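Long-range contacts in putative nisin-resistance protein (Streptococcus agalactiae 515, PDB 4Y68), which probably cleaves the lantibiotic nisin as a serine peptidase of family S41, giving the bacterium resistance to it: residues L176-F182 and T193-I199; I134-S138 and N164-M168; L141-M146 and G171-I175; I123-L129 and N159-N164. All blocks are in the same frame, centred on the assembly; numbering follows the deposited sequence.

Interaction 1 (L176-F182 and T193-I199)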
loop_
_atom_site.group_PDB
_atom_site.type_symbol
_atom_site.label_atom_id
_atom_site.label_comp_id
_atom_site.label_asym_id
_atom_site.label_seq_id
_atom_site.Cartn_x
_atom_site.Cartn_y
_atom_site.Cartn_z
ATOM N N LEU A 176 1.316 -15.734 -7.006
ATOM C CA LEU A 176 1.444 -15.666 -5.546
ATOM C C LEU A 176 0.784 -16.874 -4.857
ATOM O O LEU A 176 -0.126 -17.489 -5.387
ATOM C CB LEU A 176 0.837 -14.362 -5.008
ATOM C CG LEU A 176 1.621 -13.045 -5.165
ATOM C CD1 LEU A 176 0.701 -11.852 -4.914
ATOM C CD2 LEU A 176 2.811 -12.994 -4.250
ATOM N N PRO A 177 1.238 -17.198 -3.650
ATOM C CA PRO A 177 0.713 -18.330 -2.885
ATOM C C PRO A 177 -0.734 -18.104 -2.509
ATOM O O PRO A 177 -1.100 -16.951 -2.263
ATOM C CB PRO A 177 1.595 -18.348 -1.621
ATOM C CG PRO A 177 2.775 -17.563 -1.969
ATOM C CD PRO A 177 2.337 -16.525 -2.944
ATOM N N ASN A 178 -1.540 -19.162 -2.457
ATOM C CA ASN A 178 -2.849 -19.063 -1.812
ATOM C C ASN A 178 -2.671 -19.294 -0.319
ATOM O O ASN A 178 -3.096 -20.304 0.219
ATOM C CB ASN A 178 -3.837 -20.068 -2.399
ATOM C CG ASN A 178 -5.231 -19.900 -1.842
ATOM O OD1 ASN A 178 -5.643 -18.802 -1.478
ATOM N ND2 ASN A 178 -5.963 -20.993 -1.761
ATOM N N ASP A 179 -2.007 -18.357 0.338
ATOM C CA ASP A 179 -1.558 -18.529 1.718
ATOM C C ASP A 179 -1.228 -17.149 2.284
ATOM O O ASP A 179 -1.549 -16.125 1.684
ATOM C CB ASP A 179 -0.311 -19.439 1.769
ATOM C CG ASP A 179 -0.135 -20.166 3.109
ATOM O OD1 ASP A 179 -0.515 -19.635 4.174
ATOM O OD2 ASP A 179 0.394 -21.297 3.088
ATOM N N THR A 180 -0.526 -17.139 3.404
ATOM C CA THR A 180 -0.103 -15.919 4.050
ATOM C C THR A 180 0.728 -15.042 3.111
ATOM O O THR A 180 1.636 -15.511 2.457
ATOM C CB THR A 180 0.700 -16.245 5.318
ATOM O OG1 THR A 180 -0.198 -16.706 6.341
ATOM C CG2 THR A 180 1.445 -15.026 5.804
ATOM N N LEU A 181 0.374 -13.769 3.030
ATOM C CA LEU A 181 1.149 -12.808 2.257
ATOM C C LEU A 181 2.106 -12.013 3.150
ATOM O O LEU A 181 3.299 -11.928 2.852
ATOM C CB LEU A 181 0.209 -11.876 1.494
ATOM C CG LEU A 181 -0.215 -12.313 0.086
ATOM C CD1 LEU A 181 0.091 -13.766 -0.234
ATOM C CD2 LEU A 181 -1.672 -11.993 -0.161
ATOM N N PHE A 182 1.581 -11.408 4.214
ATOM C CA PHE A 182 2.405 -10.807 5.266
ATOM C C PHE A 182 1.570 -10.762 6.553
ATOM O O PHE A 182 0.377 -11.033 6.511
ATOM C CB PHE A 182 2.916 -9.398 4.873
ATOM C CG PHE A 182 1.816 -8.426 4.529
ATOM C CD1 PHE A 182 1.352 -8.312 3.229
ATOM C CD2 PHE A 182 1.236 -7.644 5.504
ATOM C CE1 PHE A 182 0.330 -7.429 2.912
ATOM C CE2 PHE A 182 0.218 -6.754 5.187
ATOM C CZ PHE A 182 -0.237 -6.647 3.900
ATOM N N THR A 193 -3.161 -11.401 9.825
ATOM C CA THR A 193 -2.472 -11.902 8.649
ATOM C C THR A 193 -3.226 -11.451 7.418
ATOM O O THR A 193 -4.435 -11.525 7.399
ATOM C CB THR A 193 -2.358 -13.441 8.689
ATOM O OG1 THR A 193 -1.379 -13.821 9.665
ATOM C CG2 THR A 193 -1.928 -13.984 7.334
ATOM N N ILE A 194 -2.525 -10.938 6.410
ATOM C CA ILE A 194 -3.147 -10.761 5.099
ATOM C C ILE A 194 -2.821 -11.993 4.229
ATOM O O ILE A 194 -1.658 -12.267 3.947
ATOM C CB ILE A 194 -2.677 -9.478 4.405
ATOM C CG1 ILE A 194 -3.064 -8.240 5.223
ATOM C CG2 ILE A 194 -3.209 -9.414 2.971
ATOM C CD1 ILE A 194 -4.572 -8.103 5.492
ATOM N N THR A 195 -3.847 -12.759 3.870
ATOM C CA THR A 195 -3.708 -13.938 3.019
ATOM C C THR A 195 -4.373 -13.635 1.696
ATOM O O THR A 195 -5.076 -12.631 1.568
ATOM C CB THR A 195 -4.388 -15.226 3.607
ATOM O OG1 THR A 195 -5.815 -15.049 3.622
ATOM C CG2 THR A 195 -3.919 -15.510 5.008
ATOM N N MET A 196 -4.190 -14.520 0.728
ATOM C CA MET A 196 -4.818 -14.323 -0.559
ATOM C C MET A 196 -6.344 -14.322 -0.408
ATOM O O MET A 196 -7.018 -13.606 -1.120
ATOM C CB MET A 196 -4.335 -15.387 -1.555
ATOM C CG MET A 196 -4.738 -15.132 -3.007
ATOM S SD MET A 196 -4.301 -13.507 -3.675
ATOM C CE MET A 196 -2.542 -13.669 -3.877
ATOM N N LYS A 197 -6.887 -15.065 0.555
ATOM C CA LYS A 197 -8.338 -15.017 0.855
ATOM C C LYS A 197 -8.877 -13.651 1.321
ATOM O O LYS A 197 -9.975 -13.247 0.954
ATOM C CB LYS A 197 -8.685 -16.057 1.917
ATOM C CG LYS A 197 -8.274 -17.456 1.553
ATOM C CD LYS A 197 -7.920 -18.284 2.797
ATOM C CE LYS A 197 -9.141 -18.955 3.451
ATOM N NZ LYS A 197 -10.133 -18.013 4.062
ATOM N N ASN A 198 -8.133 -12.938 2.154
ATOM C CA ASN A 198 -8.557 -11.587 2.524
ATOM C C ASN A 198 -8.585 -10.601 1.335
ATOM O O ASN A 198 -8.958 -9.436 1.513
ATOM C CB ASN A 198 -7.653 -10.994 3.609
ATOM C CG ASN A 198 -7.475 -11.904 4.798
ATOM O OD1 ASN A 198 -6.353 -12.071 5.275
ATOM N ND2 ASN A 198 -8.568 -12.506 5.280
ATOM N N ILE A 199 -8.162 -11.047 0.150
ATOM C CA ILE A 199 -8.131 -10.179 -1.023
ATOM C C ILE A 199 -9.418 -10.374 -1.802
ATOM O O ILE A 199 -9.719 -11.487 -2.211
ATOM C CB ILE A 199 -6.928 -10.482 -1.949
ATOM C CG1 ILE A 199 -5.621 -10.509 -1.155
ATOM C CG2 ILE A 199 -6.853 -9.456 -3.090
ATOM C CD1 ILE A 199 -5.162 -9.139 -0.708
HETATM O O HOH W 1 -5.169 -17.546 1.103
#

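Interaction 2 (I134-S138 and N164-M168)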
loop_
_atom_site.group_PDB
_atom_site.type_symbol
_atom_site.label_atom_id
_atom_site.label_comp_id
_atom_site.label_asym_id
_atom_site.label_seq_id
_atom_site.Cartn_x
_atom_site.Cartn_y
_atom_site.Cartn_z
ATOM N N ILE A 134 -10.362 -0.802 -11.136
ATOM C CA ILE A 134 -9.446 -1.712 -10.460
ATOM C C ILE A 134 -9.476 -3.049 -11.154
ATOM O O ILE A 134 -8.485 -3.754 -11.140
ATOM C CB ILE A 134 -9.758 -1.908 -8.949
ATOM C CG1 ILE A 134 -11.082 -2.638 -8.755
ATOM C CG2 ILE A 134 -9.698 -0.580 -8.190
ATOM C CD1 ILE A 134 -11.385 -2.982 -7.288
ATOM N N SER A 135 -10.603 -3.393 -11.776
ATOM C CA SER A 135 -10.699 -4.632 -12.552
ATOM C C SER A 135 -9.960 -4.532 -13.908
ATOM O O SER A 135 -9.398 -5.513 -14.414
ATOM C CB SER A 135 -12.168 -4.996 -12.780
ATOM O OG SER A 135 -12.867 -5.094 -11.540
ATOM N N HIS A 136 -9.958 -3.343 -14.494
ATOM C CA HIS A 136 -9.149 -3.117 -15.678
ATOM C C HIS A 136 -7.660 -3.248 -15.338
ATOM O O HIS A 136 -6.903 -3.833 -16.099
ATOM C CB HIS A 136 -9.447 -1.749 -16.291
ATOM C CG HIS A 136 -8.548 -1.404 -17.434
ATOM N ND1 HIS A 136 -8.033 -0.141 -17.622
ATOM C CD2 HIS A 136 -8.053 -2.168 -18.436
ATOM C CE1 HIS A 136 -7.257 -0.141 -18.694
ATOM N NE2 HIS A 136 -7.254 -1.358 -19.206
ATOM N N TYR A 137 -7.244 -2.737 -14.181
ATOM C CA TYR A 137 -5.839 -2.832 -13.779
ATOM C C TYR A 137 -5.441 -4.287 -13.543
ATOM O O TYR A 137 -4.482 -4.764 -14.134
ATOM C CB TYR A 137 -5.582 -1.990 -12.525
ATOM C CG TYR A 137 -4.136 -1.942 -12.003
ATOM C CD1 TYR A 137 -3.520 -3.066 -11.445
ATOM C CD2 TYR A 137 -3.424 -0.744 -12.003
ATOM C CE1 TYR A 137 -2.208 -2.995 -10.940
ATOM C CE2 TYR A 137 -2.122 -0.654 -11.492
ATOM C CZ TYR A 137 -1.527 -1.777 -10.966
ATOM O OH TYR A 137 -0.254 -1.680 -10.478
ATOM N N SER A 138 -6.184 -4.995 -12.695
ATOM C CA SER A 138 -5.868 -6.394 -12.410
ATOM C C SER A 138 -6.047 -7.277 -13.645
ATOM O O SER A 138 -5.249 -8.187 -13.871
ATOM C CB SER A 138 -6.715 -6.927 -11.247
ATOM O OG SER A 138 -8.123 -6.833 -11.495
ATOM N N ASN A 164 -4.279 1.426 -3.938
ATOM C CA ASN A 164 -5.174 0.314 -3.636
ATOM C C ASN A 164 -4.476 -1.037 -3.767
ATOM O O ASN A 164 -4.142 -1.447 -4.866
ATOM C CB ASN A 164 -6.388 0.399 -4.576
ATOM C CG ASN A 164 -7.544 -0.475 -4.145
ATOM O OD1 ASN A 164 -7.376 -1.429 -3.398
ATOM N ND2 ASN A 164 -8.739 -0.158 -4.650
ATOM N N MET A 165 -4.231 -1.710 -2.644
ATOM C CA MET A 165 -3.619 -3.049 -2.640
ATOM C C MET A 165 -4.356 -4.085 -3.516
ATOM O O MET A 165 -3.731 -4.939 -4.136
ATOM C CB MET A 165 -3.547 -3.592 -1.214
ATOM C CG MET A 165 -2.380 -3.054 -0.415
ATOM S SD MET A 165 -0.946 -4.099 -0.514
ATOM C CE MET A 165 -1.447 -5.483 0.457
ATOM N N ILE A 166 -5.672 -3.976 -3.575
ATOM C CA ILE A 166 -6.529 -5.006 -4.173
ATOM C C ILE A 166 -6.225 -5.347 -5.655
ATOM O O ILE A 166 -6.070 -6.519 -5.997
ATOM C CB ILE A 166 -8.009 -4.590 -4.026
ATOM C CG1 ILE A 166 -8.430 -4.721 -2.562
ATOM C CG2 ILE A 166 -8.900 -5.449 -4.888
ATOM C CD1 ILE A 166 -9.874 -4.278 -2.296
ATOM N N PRO A 167 -6.136 -4.335 -6.531
ATOM C CA PRO A 167 -5.760 -4.608 -7.926
ATOM C C PRO A 167 -4.292 -5.027 -8.105
ATOM O O PRO A 167 -3.949 -5.751 -9.060
ATOM C CB PRO A 167 -6.029 -3.270 -8.624
ATOM C CG PRO A 167 -6.111 -2.245 -7.514
ATOM C CD PRO A 167 -6.663 -2.972 -6.351
ATOM N N MET A 168 -3.423 -4.573 -7.203
ATOM C CA MET A 168 -2.007 -4.947 -7.261
ATOM C C MET A 168 -1.804 -6.407 -6.904
ATOM O O MET A 168 -1.211 -7.176 -7.672
ATOM C CB MET A 168 -1.164 -4.067 -6.326
ATOM C CG MET A 168 -1.067 -2.653 -6.789
ATOM S SD MET A 168 0.137 -1.690 -5.875
ATOM C CE MET A 168 -0.599 -0.097 -6.215
#

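Interaction 3 (L141-M146 and G171-I175)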
loop_
_atom_site.group_PDB
_atom_site.type_symbol
_atom_site.label_atom_id
_atom_site.label_comp_id
_atom_site.label_asym_id
_atom_site.label_seq_id
_atom_site.Cartn_x
_atom_site.Cartn_y
_atom_site.Cartn_z
ATOM N N LEU A 141 -3.129 -7.311 -15.898
ATOM C CA LEU A 141 -2.037 -8.106 -15.365
ATOM C C LEU A 141 -2.318 -9.590 -15.566
ATOM O O LEU A 141 -1.481 -10.335 -16.079
ATOM C CB LEU A 141 -1.818 -7.807 -13.880
ATOM C CG LEU A 141 -0.912 -6.610 -13.615
ATOM C CD1 LEU A 141 -0.986 -6.172 -12.173
ATOM C CD2 LEU A 141 0.516 -6.970 -13.981
ATOM N N GLN A 142 -3.503 -10.006 -15.139
ATOM C CA GLN A 142 -3.964 -11.369 -15.322
ATOM C C GLN A 142 -3.749 -11.825 -16.778
ATOM O O GLN A 142 -3.153 -12.870 -17.020
ATOM C CB GLN A 142 -5.433 -11.462 -14.920
ATOM C CG GLN A 142 -6.086 -12.804 -15.140
ATOM C CD GLN A 142 -5.928 -13.732 -13.969
ATOM O OE1 GLN A 142 -4.824 -13.927 -13.442
ATOM N NE2 GLN A 142 -7.034 -14.317 -13.542
ATOM N N ASN A 143 -4.193 -11.028 -17.747
ATOM C CA ASN A 143 -4.043 -11.431 -19.142
ATOM C C ASN A 143 -2.599 -11.659 -19.516
ATOM O O ASN A 143 -2.271 -12.654 -20.158
ATOM C CB ASN A 143 -4.634 -10.413 -20.103
ATOM C CG ASN A 143 -4.325 -10.763 -21.558
ATOM O OD1 ASN A 143 -3.255 -10.433 -22.080
ATOM N ND2 ASN A 143 -5.248 -11.472 -22.207
ATOM N N ILE A 144 -1.735 -10.740 -19.107
ATOM C CA ILE A 144 -0.319 -10.860 -19.420
ATOM C C ILE A 144 0.258 -12.137 -18.864
ATOM O O ILE A 144 0.959 -12.851 -19.568
ATOM C CB ILE A 144 0.496 -9.681 -18.877
ATOM C CG1 ILE A 144 0.145 -8.403 -19.657
ATOM C CG2 ILE A 144 2.000 -10.017 -18.940
ATOM C CD1 ILE A 144 0.777 -7.145 -19.091
ATOM N N LEU A 145 -0.054 -12.424 -17.600
ATOM C CA LEU A 145 0.549 -13.551 -16.895
ATOM C C LEU A 145 -0.035 -14.890 -17.345
ATOM O O LEU A 145 0.683 -15.881 -17.390
ATOM C CB LEU A 145 0.377 -13.391 -15.377
ATOM C CG LEU A 145 1.171 -12.261 -14.704
ATOM C CD1 LEU A 145 0.770 -12.065 -13.243
ATOM C CD2 LEU A 145 2.656 -12.512 -14.805
ATOM N N MET A 146 -1.324 -14.910 -17.689
ATOM C CA MET A 146 -2.014 -16.164 -18.013
ATOM C C MET A 146 -2.012 -16.514 -19.518
ATOM O O MET A 146 -1.956 -17.690 -19.881
ATOM C CB MET A 146 -3.462 -16.123 -17.497
ATOM C CG MET A 146 -3.610 -16.150 -15.950
ATOM S SD MET A 146 -2.977 -17.623 -15.088
ATOM C CE MET A 146 -3.908 -18.943 -15.870
ATOM N N GLY A 171 -4.034 -8.721 -9.435
ATOM C CA GLY A 171 -3.532 -8.945 -10.773
ATOM C C GLY A 171 -2.376 -9.928 -10.771
ATOM O O GLY A 171 -2.146 -10.625 -11.753
ATOM N N LEU A 172 -1.655 -9.994 -9.660
ATOM C CA LEU A 172 -0.488 -10.861 -9.555
ATOM C C LEU A 172 -0.832 -12.205 -8.916
ATOM O O LEU A 172 0.067 -12.980 -8.557
ATOM C CB LEU A 172 0.613 -10.166 -8.756
ATOM C CG LEU A 172 1.059 -8.822 -9.358
ATOM C CD1 LEU A 172 1.913 -7.985 -8.406
ATOM C CD2 LEU A 172 1.796 -9.027 -10.681
ATOM N N ALA A 173 -2.128 -12.483 -8.800
ATOM C CA ALA A 173 -2.608 -13.650 -8.059
ATOM C C ALA A 173 -2.007 -14.934 -8.591
ATOM O O ALA A 173 -1.612 -15.803 -7.823
ATOM C CB ALA A 173 -4.135 -13.735 -8.096
ATOM N N SER A 174 -1.925 -15.048 -9.911
ATOM C CA SER A 174 -1.438 -16.273 -10.535
ATOM C C SER A 174 0.007 -16.613 -10.162
ATOM O O SER A 174 0.433 -17.771 -10.320
ATOM C CB SER A 174 -1.575 -16.179 -12.075
ATOM O OG SER A 174 -0.482 -15.477 -12.663
ATOM N N ILE A 175 0.778 -15.635 -9.682
ATOM C CA ILE A 175 2.157 -15.934 -9.279
ATOM C C ILE A 175 2.391 -15.788 -7.776
ATOM O O ILE A 175 3.536 -15.763 -7.316
ATOM C CB ILE A 175 3.213 -15.058 -10.019
ATOM C CG1 ILE A 175 2.834 -13.582 -9.998
ATOM C CG2 ILE A 175 3.408 -15.529 -11.478
ATOM C CD1 ILE A 175 3.837 -12.699 -10.697
HETATM O O HOH W 2 -2.296 -13.157 -12.155
#

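Interaction 4 (I123-L129 and N159-N164)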
loop_
_atom_site.group_PDB
_atom_site.type_symbol
_atom_site.label_atom_id
_atom_site.label_comp_id
_atom_site.label_asym_id
_atom_site.label_seq_id
_atom_site.Cartn_x
_atom_site.Cartn_y
_atom_site.Cartn_z
ATOM N N ILE A 123 4.429 -2.132 -13.132
ATOM C CA ILE A 123 3.324 -2.227 -12.187
ATOM C C ILE A 123 3.192 -0.920 -11.407
ATOM O O ILE A 123 3.880 -0.729 -10.415
ATOM C CB ILE A 123 3.549 -3.414 -11.225
ATOM C CG1 ILE A 123 3.554 -4.733 -12.015
ATOM C CG2 ILE A 123 2.533 -3.406 -10.089
ATOM C CD1 ILE A 123 4.373 -5.805 -11.373
ATOM N N PRO A 124 2.318 -0.003 -11.864
ATOM C CA PRO A 124 2.324 1.370 -11.343
ATOM C C PRO A 124 1.342 1.632 -10.212
ATOM O O PRO A 124 0.448 0.818 -9.967
ATOM C CB PRO A 124 1.909 2.190 -12.565
ATOM C CG PRO A 124 0.903 1.297 -13.221
ATOM C CD PRO A 124 1.435 -0.124 -13.036
ATOM N N SER A 125 1.508 2.779 -9.563
ATOM C CA SER A 125 0.528 3.316 -8.607
ATOM C C SER A 125 -0.883 3.377 -9.158
ATOM O O SER A 125 -1.101 3.851 -10.262
ATOM C CB SER A 125 0.906 4.737 -8.174
ATOM O OG SER A 125 2.302 4.882 -7.979
ATOM N N ILE A 126 -1.842 2.918 -8.368
ATOM C CA ILE A 126 -3.254 3.156 -8.629
ATOM C C ILE A 126 -3.967 3.305 -7.298
ATOM O O ILE A 126 -3.808 2.464 -6.405
ATOM C CB ILE A 126 -3.915 2.023 -9.418
ATOM C CG1 ILE A 126 -5.433 2.225 -9.450
ATOM C CG2 ILE A 126 -3.563 0.665 -8.811
ATOM C CD1 ILE A 126 -6.159 1.238 -10.358
ATOM N N SER A 127 -4.755 4.368 -7.181
ATOM C CA SER A 127 -5.443 4.701 -5.943
ATOM C C SER A 127 -6.940 4.581 -6.079
ATOM O O SER A 127 -7.674 4.822 -5.114
ATOM C CB SER A 127 -5.097 6.119 -5.510
ATOM O OG SER A 127 -4.095 6.057 -4.511
ATOM N N LYS A 128 -7.390 4.236 -7.286
ATOM C CA LYS A 128 -8.810 4.191 -7.564
ATOM C C LYS A 128 -9.468 3.107 -6.753
ATOM O O LYS A 128 -8.826 2.121 -6.387
ATOM C CB LYS A 128 -9.056 4.000 -9.052
ATOM C CG LYS A 128 -9.123 5.344 -9.791
ATOM C CD LYS A 128 -8.990 5.170 -11.287
ATOM C CE LYS A 128 -9.023 6.508 -12.031
ATOM N NZ LYS A 128 -8.702 6.315 -13.480
ATOM N N LEU A 129 -10.741 3.337 -6.434
ATOM C CA LEU A 129 -11.564 2.422 -5.639
ATOM C C LEU A 129 -12.638 1.770 -6.491
ATOM O O LEU A 129 -13.048 0.652 -6.221
ATOM C CB LEU A 129 -12.253 3.155 -4.473
ATOM C CG LEU A 129 -11.380 3.857 -3.441
ATOM C CD1 LEU A 129 -12.250 4.426 -2.320
ATOM C CD2 LEU A 129 -10.355 2.847 -2.916
ATOM N N ASN A 159 9.075 3.569 -8.602
ATOM C CA ASN A 159 8.175 4.711 -8.650
ATOM C C ASN A 159 6.727 4.392 -8.334
ATOM O O ASN A 159 5.873 5.256 -8.499
ATOM C CB ASN A 159 8.228 5.385 -10.033
ATOM C CG ASN A 159 9.640 5.831 -10.409
ATOM O OD1 ASN A 159 10.437 6.157 -9.535
ATOM N ND2 ASN A 159 9.956 5.823 -11.714
ATOM N N ASN A 160 6.429 3.162 -7.924
ATOM C CA ASN A 160 5.063 2.847 -7.490
ATOM C C ASN A 160 4.954 3.219 -6.019
ATOM O O ASN A 160 5.554 2.566 -5.171
ATOM C CB ASN A 160 4.737 1.366 -7.729
ATOM C CG ASN A 160 3.343 0.969 -7.267
ATOM O OD1 ASN A 160 2.699 1.658 -6.467
ATOM N ND2 ASN A 160 2.880 -0.180 -7.750
ATOM N N THR A 161 4.214 4.286 -5.724
ATOM C CA THR A 161 4.121 4.807 -4.347
ATOM C C THR A 161 2.876 4.299 -3.619
ATOM O O THR A 161 2.493 4.824 -2.560
ATOM C CB THR A 161 4.096 6.350 -4.321
ATOM O OG1 THR A 161 2.868 6.797 -4.901
ATOM C CG2 THR A 161 5.284 6.952 -5.132
ATOM N N GLY A 162 2.238 3.286 -4.185
ATOM C CA GLY A 162 1.152 2.633 -3.486
ATOM C C GLY A 162 -0.211 2.926 -4.052
ATOM O O GLY A 162 -0.382 3.106 -5.260
ATOM N N GLY A 163 -1.189 2.975 -3.161
ATOM C CA GLY A 163 -2.582 3.093 -3.540
ATOM C C GLY A 163 -3.358 1.870 -3.090
ATOM O O GLY A 163 -3.116 1.326 -2.011
ATOM N N ASN A 164 -4.279 1.426 -3.938
ATOM C CA ASN A 164 -5.174 0.314 -3.636
ATOM C C ASN A 164 -4.476 -1.037 -3.767
ATOM O O ASN A 164 -4.142 -1.447 -4.866
ATOM C CB ASN A 164 -6.388 0.399 -4.576
ATOM C CG ASN A 164 -7.544 -0.475 -4.145
ATOM O OD1 ASN A 164 -7.376 -1.429 -3.398
ATOM N ND2 ASN A 164 -8.739 -0.158 -4.650
HETATM O O HOH W 3 3.894 4.419 -10.523
HETATM O O HOH W 4 2.832 7.253 -8.074
HETATM O O HOH W 5 -11.728 -0.696 -4.085
#

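Interaction 1 (L176-F182 and T193-I199)
Ile194 lies over the ring of Phe182, the two side chains running alongside each other and pointing the same way. Ile194 CB stands 4.0 Å from the centroid of the Phe182 ring, over its face in a CH-pi contact, while CG1 reaches the far end of the ring, 3.5 Å from Phe182 CZ. The Phe182 torsion chi1 of 57° sets CG between backbone N and carbonyl carbon, which brings one face of the ring under Ile194 CB, offset toward the rim. A second apolar cluster forms round Met196. Its CG is anti to the backbone N, and bends at chi2 and chi3 carry CE to Leu176 CB at 3.6 Å; Leu181 CD2 touches both Met196 CE and Ile199 CG1.

The backbones fix both clusters. Ile194 N gives a hydrogen bond to Phe182 O (2.9 Å), and Ile194 O takes one from Leu181 N (2.7 Å) and a weak one from Phe182 N. Two residues thus face one, a classic beta bulge, next to the non-hydrogen-bonded pair Thr180-Thr195. Past the strand, Met196 N gives a hydrogen bond to Asp179 O at 3.2 Å. A water joins Asn178 OD1 to Lys197 N, and Asn198 OD1 accepts from Thr195 N at 3.0 Å, tying the turn after the strand back to its end.

The contact spans the mouth of the hairpin of strands 180-185 and 191-195, where Arg208 binds the carbonyls of Met196 and Ile199. Helix 165-171 packs against it, Met165 touching Phe182 and Ile169 meeting Leu176, Met196 and Ile199, while strand 267-276 pairs with strand 180-185 in the same antiparallel sheet.

Interaction 2 (I134-S138 and N164-M168)
Pro167 and Ile134 carry the apolar part of this contact between helix 131-147 and the first turn of helix 165-171. The proline ring fits against the turn that begins with Ile134: its CG lies 3.9 Å from Ile134 CB, and its CB is 3.5 Å from Ile134 O. With chi1 at 67°, Ile134 turns CG1 between its backbone N and carbonyl carbon, sending CD1 toward Ile166 CG2, 4.2 Å away, while CG2 rests on the amide of Asn164.

The aromatic contact comes from Tyr137, which crosses Pro167 at about a right angle. Its CD1 touches Pro167 CB at 3.8 Å, and farther along the ring the hydroxyl end reaches Met168 CG. Ser138 CB lies against Pro167 O, where the two backbones come close.

Polar bonding runs within and beyond the two segments. Asn164 is the N-cap of helix 165-171, its OD1 accepting from Ile166 N at 3.1 Å from above the amide plane; Tyr137 OH bonds to Pro124 O.

No hydrogen bond joins the two segments, which are held by shape and apolar fit. The polar ends of Tyr137 and Asn164 are engaged by bonds to the loop 123-129, which probably helps hold Tyr137 against Pro167 and Asn164 beside Ile134.

Interaction 3 (L141-M146 and G171-I175)
Leu145 lays its CD1 branch across the end of helix 165-171, meeting Gly171 O at 3.6 Å, Leu172 CD2 at 4.1 Å and Ile175 CD1 at 4.0 Å. Its CB comes as near as 3.5 Å to Ser174 OG, so one leucine bridges the last turn of that helix and the short 3-10 segment that follows. With chi1 of -69° its CG is anti to the carbonyl carbon, a setting that directs the side chain from helix 131-147 toward segment 171-175 and lets CD1 reach both Gly171 and Ile175. One turn earlier, Leu141 brings its CB against Gly171 O at 3.5 Å and its CD2 against Leu172 CD2, the two leucines crossing at a slant. At Gly171 the backbones approach to 4.9 Å between its CA and that of Leu141.

The two helices each follow a strand of the mixed sheet, 118-122 and 152-156, which run parallel and adjacent: helix 131-147 is the connection of a beta-alpha-beta unit between them. Leu141 and Leu145 therefore also touch Ile121, and Ile175 rests on Leu155, so the apolar layer is continuous with the sheet.

At the polar margin, Gln142 and Met146 approach Ser174. Met146 is bent at chi2 and chi3, with SD 3.6 Å from Ser174 CB. Gln142 folds at chi2 so that OE1 takes a hydrogen bond from a water, which also donates to Gly171 O (2.6 Å) and accepts from Ser174 N. That water links the glutamine to the backbone as the chain leaves helix 165-171, and the backbone of Ser174 is bonded in addition to Lys214.

Interaction 4 (I123-L129 and N159-N164)
Asn160 and Asn164 both point their side chains at the loop 123-129 and give an amide N-H to one of its carbonyls, but in different attitudes. Asn164 ND2 meets Lys128 O at 2.9 Å, almost straight at 174°, with the oxygen in the plane of the amide and the donor in the plane of the carbonyl. Asn160 ND2 reaches Ile123 O less squarely: the oxygen is tilted from the amide plane, and the nitrogen sits above the carbonyl plane. Its CG is anti to the backbone N (chi1 179°), which sets the amide beside Ser125 N and leaves OD1 to accept from Gly162 N at 2.8 Å, an Asx turn that holds the amide's rotation.

Ser125 faces the same turn from across the gap, its OG accepting from Thr161 N at 3.0 Å. Between the two asparagines the backbones run closely together, with Asn164 N bound to Ile126 O at 2.7 Å and Ile126 N bonded weakly to Gly162 O. Gly163 CA approaches Ile126 O to 3.2 Å, a CA-H...O contact.

The two loops follow the adjacent parallel strands 118-122 and 152-156 and lead into helices 131-147 and 165-171. Ile126 packs on Tyr137 of the first helix and on Pro167 and Met168 of the second, while Ser229, at the start of helix 229-235, bonds to Gly163 O.

All four contacts belong to the peptidase S41 part of the protein. Interactions 2, 3 and 4 alternate their segments along the chain, their first segments running from the loop 123-129 through helix 131-147 and their second from the loop 159-164 past helix 165-171. Interactions 2 and 4 share Asn164, with centres about 9 Å apart, and touch at Tyr137 and Pro124; interactions 2 and 3 use successive parts of helix 131-147, with centres about 11 Å apart. Interaction 1 follows in series, yet meets interaction 2 through Phe182 and Met165, and interaction 3 through Met196 and Ala173. Helix 165-171 thus connects the mixed sheet's loops and helices to the hairpin of the antiparallel sheet.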